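Local coordinates for protein NRPS (Penicillium fellutanum, PDB 6NKI) that is a domain of a fungal nonribosomal peptide synthetase, has a Rossmann-type fold of the male sterility protein family and binds NADPH, at residues I123-A128 with V144-D149; Q152-N155 with P160-L163. All blocks are in the same frame, centred on the assembly; numbering follows the deposited sequence.

Interaction 1 (I123-A128 with V144-D149); sequences IIHCGA and VRSTFD. With NDP (NADPH dihydro-nicotinamide-adenine-dinucleotide phosphate), chain B.
His125, the last residue of strand 122-125, faces Thr147 on helix 136-156, their CA atoms 7.8 Å apart, near enough for the imidazole to reach the helix. With CG anti to the backbone N (chi1 -177°), the His125 ring extends towards Ser146 and Thr147. Both hydroxyls lie obliquely to the ring: Ser146 OG is 3.3 Å from His125 NE2, and Thr147 OG1 is 3.9 Å from His125 CE1, the His125 and Thr147 side chains crossing at about a right angle. Small hydroxyl residues suit this buried helix face because each is hydrogen-bonded to a carbonyl of its own helix, Ser146 to that of Ala142 and Thr147 to that of Asn143; Thr147 OG1 has a further partner in Ser210. The His125 ring also meets that of Tyr165, their planes about 20° apart. Beyond the strand, Cys126 and Ala128 belong to the NADPH pocket: Cys126 SG is 3.5 Å from O3D of NDP, and Ala128 N gives a weak hydrogen bond of 3.3 Å to NDP O4B. A parallel strand whose C-terminal end runs into a loop lining the NADPH pocket, followed by a helix packed on the sheet, is characteristic of the Rossmann fold.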
ATOM      1  N   ILE A 123     -23.632  -9.157  -1.438  1.00102.66           N
ATOM      2  CA  ILE A 123     -23.170  -9.623  -2.733  1.00103.47           C
ATOM      3  C   ILE A 123     -22.231  -8.597  -3.331  1.00 98.83           C
ATOM      4  O   ILE A 123     -22.382  -7.387  -3.133  1.00 94.50           O
ATOM      5  CB  ILE A 123     -24.321  -9.938  -3.711  1.00121.15           C
ATOM      6  CG1 ILE A 123     -25.129  -8.696  -4.023  1.00126.82           C
ATOM      7  CG2 ILE A 123     -25.263 -11.011  -3.154  1.00131.97           C
ATOM      8  CD1 ILE A 123     -26.262  -8.999  -4.947  1.00136.08           C
ATOM      9  N   ILE A 124     -21.233  -9.103  -4.042  1.00 98.19           N
ATOM     10  CA  ILE A 124     -20.302  -8.279  -4.800  1.00 96.27           C
ATOM     11  C   ILE A 124     -20.458  -8.659  -6.263  1.00 80.52           C
ATOM     12  O   ILE A 124     -20.198  -9.809  -6.644  1.00 80.30           O
ATOM     13  CB  ILE A 124     -18.848  -8.479  -4.342  1.00 89.67           C
ATOM     14  CG1 ILE A 124     -18.658  -8.029  -2.894  1.00 94.30           C
ATOM     15  CG2 ILE A 124     -17.936  -7.708  -5.239  1.00 75.00           C
ATOM     16  CD1 ILE A 124     -18.854  -9.120  -1.871  1.00100.43           C
ATOM     17  N   HIS A 125     -20.882  -7.714  -7.072  1.00 95.41           N
ATOM     18  CA  HIS A 125     -21.028  -7.976  -8.492  1.00103.26           C
ATOM     19  C   HIS A 125     -19.746  -7.509  -9.175  1.00 94.61           C
ATOM     20  O   HIS A 125     -19.598  -6.334  -9.516  1.00 80.03           O
ATOM     21  CB  HIS A 125     -22.300  -7.332  -9.049  1.00114.79           C
ATOM     22  CG  HIS A 125     -22.530  -7.623 -10.494  1.00116.29           C
ATOM     23  ND1 HIS A 125     -22.253  -6.714 -11.488  1.00118.99           N
ATOM     24  CD2 HIS A 125     -22.944  -8.747 -11.122  1.00120.96           C
ATOM     25  CE1 HIS A 125     -22.534  -7.244 -12.665  1.00121.10           C
ATOM     26  NE2 HIS A 125     -22.958  -8.479 -12.471  1.00122.75           N
ATOM     27  N   CYS A 126     -18.829  -8.460  -9.385  1.00 92.66           N
ATOM     28  CA  CYS A 126     -17.539  -8.258 -10.038  1.00 90.63           C
ATOM     29  C   CYS A 126     -17.472  -8.835 -11.452  1.00 89.24           C
ATOM     30  O   CYS A 126     -16.739  -8.300 -12.295  1.00 77.69           O
ATOM     31  CB  CYS A 126     -16.422  -8.880  -9.185  1.00 85.17           C
ATOM     32  SG  CYS A 126     -14.767  -8.623  -9.862  1.00 86.46           S
ATOM     33  N   GLY A 127     -18.227  -9.901 -11.723  1.00100.05           N
ATOM     34  CA  GLY A 127     -18.370 -10.460 -13.054  1.00108.00           C
ATOM     35  C   GLY A 127     -18.797  -9.476 -14.127  1.00117.36           C
ATOM     36  O   GLY A 127     -19.763  -8.725 -13.965  1.00119.41           O
ATOM     37  N   ALA A 128     -18.056  -9.480 -15.233  1.00125.10           N
ATOM     38  CA  ALA A 128     -18.334  -8.653 -16.398  1.00131.01           C
ATOM     39  C   ALA A 128     -17.904  -9.441 -17.627  1.00134.54           C
ATOM     40  O   ALA A 128     -17.548 -10.618 -17.532  1.00129.91           O
ATOM     41  CB  ALA A 128     -17.614  -7.307 -16.302  1.00136.87           C
ATOM     42  N   VAL A 144     -25.700  -5.492 -17.508  1.00121.95           N
ATOM     43  CA  VAL A 144     -26.688  -4.617 -16.882  1.00117.85           C
ATOM     44  C   VAL A 144     -27.957  -5.347 -16.425  1.00121.59           C
ATOM     45  O   VAL A 144     -28.567  -4.946 -15.428  1.00123.60           O
ATOM     46  CB  VAL A 144     -27.039  -3.466 -17.837  1.00115.02           C
ATOM     47  CG1 VAL A 144     -27.961  -2.442 -17.150  1.00114.39           C
ATOM     48  CG2 VAL A 144     -25.783  -2.817 -18.387  1.00108.65           C
ATOM     49  N   ARG A 145     -28.384  -6.390 -17.135  1.00124.51           N
ATOM     50  CA  ARG A 145     -29.546  -7.167 -16.704  1.00131.91           C
ATOM     51  C   ARG A 145     -29.254  -7.885 -15.396  1.00127.80           C
ATOM     52  O   ARG A 145     -30.087  -7.905 -14.482  1.00115.02           O
ATOM     53  CB  ARG A 145     -29.917  -8.177 -17.790  1.00138.40           C
ATOM     54  CG  ARG A 145     -31.085  -9.125 -17.517  1.00143.13           C
ATOM     55  CD  ARG A 145     -32.433  -8.509 -17.798  1.00150.43           C
ATOM     56  NE  ARG A 145     -33.471  -9.541 -17.709  1.00154.78           N
ATOM     57  CZ  ARG A 145     -34.775  -9.338 -17.885  1.00156.14           C
ATOM     58  NH1 ARG A 145     -35.235  -8.131 -18.194  1.00155.64           N
ATOM     59  NH2 ARG A 145     -35.619 -10.356 -17.776  1.00158.62           N
ATOM     60  N   SER A 146     -28.076  -8.495 -15.319  1.00122.08           N
ATOM     61  CA  SER A 146     -27.518  -9.052 -14.100  1.00116.92           C
ATOM     62  C   SER A 146     -27.664  -8.053 -12.953  1.00117.68           C
ATOM     63  O   SER A 146     -28.102  -8.424 -11.856  1.00113.40           O
ATOM     64  CB  SER A 146     -26.058  -9.451 -14.362  1.00107.62           C
ATOM     65  OG  SER A 146     -25.271  -8.356 -14.800  1.00100.13           O
ATOM     66  N   THR A 147     -27.347  -6.778 -13.209  1.00118.79           N
ATOM     67  CA  THR A 147     -27.482  -5.760 -12.171  1.00119.35           C
ATOM     68  C   THR A 147     -28.950  -5.544 -11.825  1.00125.67           C
ATOM     69  O   THR A 147     -29.318  -5.448 -10.648  1.00124.47           O
ATOM     70  CB  THR A 147     -26.811  -4.446 -12.621  1.00119.49           C
ATOM     71  OG1 THR A 147     -25.431  -4.675 -12.970  1.00118.30           O
ATOM     72  CG2 THR A 147     -26.864  -3.385 -11.512  1.00114.70           C
ATOM     73  N   PHE A 148     -29.804  -5.482 -12.852  1.00135.08           N
ATOM     74  CA  PHE A 148     -31.244  -5.360 -12.648  1.00143.83           C
ATOM     75  C   PHE A 148     -31.785  -6.546 -11.863  1.00136.60           C
ATOM     76  O   PHE A 148     -32.550  -6.379 -10.905  1.00134.78           O
ATOM     77  CB  PHE A 148     -31.937  -5.246 -14.007  1.00162.07           C
ATOM     78  CG  PHE A 148     -33.436  -5.066 -13.926  1.00182.05           C
ATOM     79  CD1 PHE A 148     -33.989  -3.825 -13.630  1.00186.22           C
ATOM     80  CD2 PHE A 148     -34.289  -6.138 -14.155  1.00191.87           C
ATOM     81  CE1 PHE A 148     -35.350  -3.662 -13.558  1.00193.54           C
ATOM     82  CE2 PHE A 148     -35.653  -5.978 -14.085  1.00198.30           C
ATOM     83  CZ  PHE A 148     -36.185  -4.740 -13.784  1.00199.69           C
ATOM     84  N   ASP A 149     -31.401  -7.759 -12.264  1.00133.69           N
ATOM     85  CA  ASP A 149     -31.805  -8.944 -11.516  1.00135.58           C
ATOM     86  C   ASP A 149     -31.400  -8.829 -10.048  1.00130.52           C
ATOM     87  O   ASP A 149     -32.147  -9.255  -9.158  1.00138.52           O
ATOM     88  CB  ASP A 149     -31.187 -10.193 -12.156  1.00138.57           C
ATOM     89  CG  ASP A 149     -31.750 -10.495 -13.544  1.00147.84           C
ATOM     90  OD1 ASP A 149     -32.945 -10.211 -13.785  1.00149.08           O
ATOM     91  OD2 ASP A 149     -30.984 -11.007 -14.396  1.00151.96           O
TER
HETATM   92  PA  NDP B2501     -11.882 -11.766 -17.748  1.00169.33           P
HETATM   93  O1A NDP B2501     -12.263 -10.784 -18.818  1.00169.39           O
HETATM   94  O2A NDP B2501     -11.887 -13.239 -18.065  1.00169.53           O
HETATM   95  O5B NDP B2501     -12.685 -11.502 -16.290  1.00164.84           O
HETATM   96  C5B NDP B2501     -14.025 -11.287 -16.561  1.00164.22           C
HETATM   97  C4B NDP B2501     -14.874 -12.140 -15.615  1.00160.51           C
HETATM   98  O4B NDP B2501     -16.244 -12.114 -16.102  1.00162.61           O
HETATM   99  C3B NDP B2501     -14.362 -13.571 -15.576  1.00156.95           C
HETATM  100  O3B NDP B2501     -14.533 -14.068 -14.292  1.00155.14           O
HETATM  101  C2B NDP B2501     -15.332 -14.364 -16.525  1.00157.46           C
HETATM  102  O2B NDP B2501     -15.542 -15.661 -16.172  1.00151.21           O
HETATM  103  C1B NDP B2501     -16.656 -13.480 -16.317  1.00162.49           C
HETATM  104  N9A NDP B2501     -17.583 -13.539 -17.505  1.00167.48           N
HETATM  105  C8A NDP B2501     -17.369 -13.081 -18.825  1.00169.45           C
HETATM  106  N7A NDP B2501     -18.430 -13.299 -19.646  1.00173.14           N
HETATM  107  C5A NDP B2501     -19.376 -13.934 -18.812  1.00174.02           C
HETATM  108  C6A NDP B2501     -20.680 -14.421 -19.049  1.00177.47           C
HETATM  109  N6A NDP B2501     -21.262 -14.321 -20.296  1.00182.01           N
HETATM  110  N1A NDP B2501     -21.411 -15.013 -18.057  1.00176.86           N
HETATM  111  C2A NDP B2501     -20.783 -15.091 -16.842  1.00172.90           C
HETATM  112  N3A NDP B2501     -19.575 -14.679 -16.458  1.00169.93           N
HETATM  113  C4A NDP B2501     -18.865 -14.089 -17.482  1.00170.03           C
HETATM  114  O3  NDP B2501     -10.289 -11.392 -17.362  1.00170.10           O
HETATM  115  PN  NDP B2501     -10.046  -9.794 -17.360  1.00173.67           P
HETATM  116  O1N NDP B2501      -8.716  -9.501 -16.783  1.00170.84           O
HETATM  117  O2N NDP B2501     -10.478  -9.167 -18.669  1.00176.39           O
HETATM  118  O5D NDP B2501     -11.164  -8.922 -16.173  1.00174.22           O
HETATM  119  C5D NDP B2501     -11.054  -9.383 -14.823  1.00173.83           C
HETATM  120  C4D NDP B2501     -11.157  -8.186 -13.757  1.00172.63           C
HETATM  121  O4D NDP B2501     -10.045  -7.288 -13.885  1.00171.50           O
HETATM  122  C3D NDP B2501     -12.439  -7.324 -13.952  1.00174.41           C
HETATM  123  O3D NDP B2501     -13.210  -7.373 -12.767  1.00173.59           O
HETATM  124  C2D NDP B2501     -11.972  -5.867 -14.227  1.00173.44           C
HETATM  125  O2D NDP B2501     -12.580  -4.909 -13.379  1.00173.46           O
HETATM  126  C1D NDP B2501     -10.510  -5.901 -13.868  1.00169.84           C
HETATM  127  N1N NDP B2501      -9.574  -5.190 -14.863  1.00166.06           N
HETATM  128  C2N NDP B2501      -8.309  -5.693 -14.896  1.00160.28           C
HETATM  129  C3N NDP B2501      -7.364  -5.228 -15.727  1.00156.49           C
HETATM  130  C7N NDP B2501      -6.101  -5.886 -15.488  1.00147.64           C
HETATM  131  O7N NDP B2501      -5.938  -7.082 -15.266  1.00148.00           O
HETATM  132  N7N NDP B2501      -5.050  -5.035 -15.379  1.00137.36           N
HETATM  133  C4N NDP B2501      -7.616  -4.109 -16.749  1.00161.20           C
HETATM  134  C5N NDP B2501      -8.975  -3.497 -16.554  1.00164.96           C
HETATM  135  C6N NDP B2501      -9.880  -4.013 -15.670  1.00166.40           C
HETATM  136  P2B NDP B2501     -14.599 -16.905 -17.208  1.00145.88           P
HETATM  137  O1X NDP B2501     -14.933 -18.151 -16.449  1.00143.47           O
HETATM  138  O2X NDP B2501     -15.220 -16.745 -18.600  1.00149.17           O
HETATM  139  O3X NDP B2501     -13.238 -16.319 -17.000  1.00141.66           O

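Interaction 2 (Q152-N155 with P160-L163); sequences QCLN and PIAL
Cys153 meets Ile161 through its backbone, and the next residue, Leu154, comes closest to that isoleucine in the main chain, their CA atoms 5.7 Å apart. Apolar packing, rather than any hydrogen bond, makes up the contact. At Cys153 the carbonyl O lies 4.2 Å from Ile161 CD1, while the modest thiol side chain extends from the helix to touch Thr105. Leu154 carries most of the contact. Its CB leaves the helix at an angle to the strand, but the branched end swings nearer and settles over the carbonyl and CB of Ile161. The closest approach is that of Leu154 CD2 to Ile161 O, 3.1 Å, with CG of the leucine also near this oxygen. Leu154 CG is 3.9 Å from Ile161 CB, and Leu154 CD1 is 4.1 Å from the same atom, so the leucine fork rests against the base of the isoleucine. Ile161 answers from the other direction: CG1 lies beside its backbone N (chi1 -53°) and the chain runs on extended, bringing Ile161 CD1 within 4.1 Å of Leu154 CA. Leu154 CD2 also reaches the next inward-facing residue, lying 4.1 Å from Leu163 CB, with the two leucine side chains at about a right angle. Branched aliphatic residues suit this buried seam, since their side chains bring no polar group into it: the leucine methyls lie against the CB atoms of Ile161 and Leu163, and Ile161 CD1 against the helix backbone. Between Ile161 and Leu163, Ala162 points away from the helix towards Ala122 and Ser225. The backbone NH of Ile161 is hydrogen-bonded to His224 ND1, and Leu163 packs further back along the helix on Ile150 and Leu151. Helix 136-156 thus ends over the start of strand 162-166, which takes its place in the parallel sheet between strands 122-125 and 226-230.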
ATOM      1  N   GLN A 152     -33.599  -6.586  -7.827  1.00153.02           N
ATOM      2  CA  GLN A 152     -34.755  -7.427  -7.549  1.00165.25           C
ATOM      3  C   GLN A 152     -34.480  -8.342  -6.375  1.00157.53           C
ATOM      4  O   GLN A 152     -35.351  -8.573  -5.530  1.00166.28           O
ATOM      5  CB  GLN A 152     -35.114  -8.284  -8.761  1.00183.17           C
ATOM      6  CG  GLN A 152     -35.772  -7.582  -9.929  1.00190.69           C
ATOM      7  CD  GLN A 152     -35.999  -8.539 -11.078  1.00197.44           C
ATOM      8  OE1 GLN A 152     -35.529  -9.680 -11.056  1.00195.82           O
ATOM      9  NE2 GLN A 152     -36.741  -8.090 -12.079  1.00204.86           N
ATOM     10  N   CYS A 153     -33.263  -8.854  -6.301  1.00147.97           N
ATOM     11  CA  CYS A 153     -32.963  -9.900  -5.341  1.00140.14           C
ATOM     12  C   CYS A 153     -32.858  -9.328  -3.927  1.00136.73           C
ATOM     13  O   CYS A 153     -33.390  -9.911  -2.973  1.00138.81           O
ATOM     14  CB  CYS A 153     -31.673 -10.601  -5.772  1.00129.29           C
ATOM     15  SG  CYS A 153     -31.394 -12.250  -5.108  1.00120.51           S
ATOM     16  N   LEU A 154     -32.183  -8.180  -3.773  1.00133.86           N
ATOM     17  CA  LEU A 154     -32.180  -7.486  -2.484  1.00129.77           C
ATOM     18  C   LEU A 154     -33.604  -7.188  -2.017  1.00136.91           C
ATOM     19  O   LEU A 154     -33.958  -7.445  -0.860  1.00123.02           O
ATOM     20  CB  LEU A 154     -31.358  -6.187  -2.569  1.00128.97           C
ATOM     21  CG  LEU A 154     -29.846  -6.110  -2.272  1.00121.88           C
ATOM     22  CD1 LEU A 154     -28.995  -6.883  -3.275  1.00117.50           C
ATOM     23  CD2 LEU A 154     -29.370  -4.649  -2.217  1.00105.97           C
ATOM     24  N   ASN A 155     -34.429  -6.660  -2.919  1.00124.22           N
ATOM     25  CA  ASN A 155     -35.774  -6.213  -2.569  1.00143.60           C
ATOM     26  C   ASN A 155     -36.603  -7.333  -1.940  1.00133.51           C
ATOM     27  O   ASN A 155     -37.234  -7.143  -0.896  1.00136.68           O
ATOM     28  CB  ASN A 155     -36.453  -5.678  -3.823  1.00142.34           C
ATOM     29  CG  ASN A 155     -37.685  -4.924  -3.516  1.00143.27           C
ATOM     30  OD1 ASN A 155     -38.044  -4.787  -2.353  1.00142.86           O
ATOM     31  ND2 ASN A 155     -38.356  -4.424  -4.547  1.00141.39           N
ATOM     32  N   PRO A 160     -31.839  -7.364   5.000  1.00154.71           N
ATOM     33  CA  PRO A 160     -31.100  -6.555   4.030  1.00144.91           C
ATOM     34  C   PRO A 160     -29.802  -7.231   3.568  1.00132.02           C
ATOM     35  O   PRO A 160     -29.226  -7.979   4.321  1.00130.47           O
ATOM     36  CB  PRO A 160     -30.840  -5.234   4.764  1.00146.44           C
ATOM     37  CG  PRO A 160     -30.922  -5.596   6.224  1.00149.51           C
ATOM     38  CD  PRO A 160     -31.917  -6.732   6.309  1.00155.61           C
ATOM     39  N   ILE A 161     -29.410  -6.956   2.323  1.00124.38           N
ATOM     40  CA  ILE A 161     -28.234  -7.542   1.680  1.00118.16           C
ATOM     41  C   ILE A 161     -27.360  -6.410   1.164  1.00107.29           C
ATOM     42  O   ILE A 161     -27.794  -5.631   0.307  1.00101.86           O
ATOM     43  CB  ILE A 161     -28.591  -8.472   0.503  1.00118.16           C
ATOM     44  CG1 ILE A 161     -29.600  -9.559   0.915  1.00113.27           C
ATOM     45  CG2 ILE A 161     -27.296  -9.064  -0.104  1.00113.33           C
ATOM     46  CD1 ILE A 161     -30.145 -10.329  -0.263  1.00109.84           C
ATOM     47  N   ALA A 162     -26.122  -6.344   1.643  1.00105.96           N
ATOM     48  CA  ALA A 162     -25.184  -5.352   1.123  1.00104.21           C
ATOM     49  C   ALA A 162     -24.802  -5.656  -0.328  1.00 99.62           C
ATOM     50  O   ALA A 162     -24.462  -6.796  -0.674  1.00 91.27           O
ATOM     51  CB  ALA A 162     -23.932  -5.290   1.999  1.00104.49           C
ATOM     52  N   LEU A 163     -24.883  -4.632  -1.180  1.00 99.21           N
ATOM     53  CA  LEU A 163     -24.415  -4.698  -2.560  1.00101.63           C
ATOM     54  C   LEU A 163     -23.187  -3.806  -2.761  1.00 91.74           C
ATOM     55  O   LEU A 163     -23.127  -2.682  -2.251  1.00 91.55           O
ATOM     56  CB  LEU A 163     -25.516  -4.272  -3.543  1.00104.40           C
ATOM     57  CG  LEU A 163     -25.083  -4.254  -5.024  1.00 99.93           C
ATOM     58  CD1 LEU A 163     -24.834  -5.639  -5.623  1.00 96.86           C
ATOM     59  CD2 LEU A 163     -26.040  -3.474  -5.867  1.00102.86           C
TER

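How the interactions relate
Both interactions are buried and both use helix 136-156, the connecting helix of the beta-alpha-beta crossover from strand 122-125 to strand 162-166. Interaction 1 lies deeper, about 13 Å from the chain centre against about 22 Å for the centre of interaction 2. It is polar, a histidine facing hydroxyls, and its strand segment runs on to NADPH. Interaction 2, at the far end of the helix, is built on aliphatic side chains, with backbone carbonyls beside them. Their centres are about 12 Å apart, and Ile123 bridges them: Ile123 N probably bonds to Ala162 O at 2.6 Å, joining the neighbouring strands, while its side chain packs on Leu154 and Leu163 beneath the same helix.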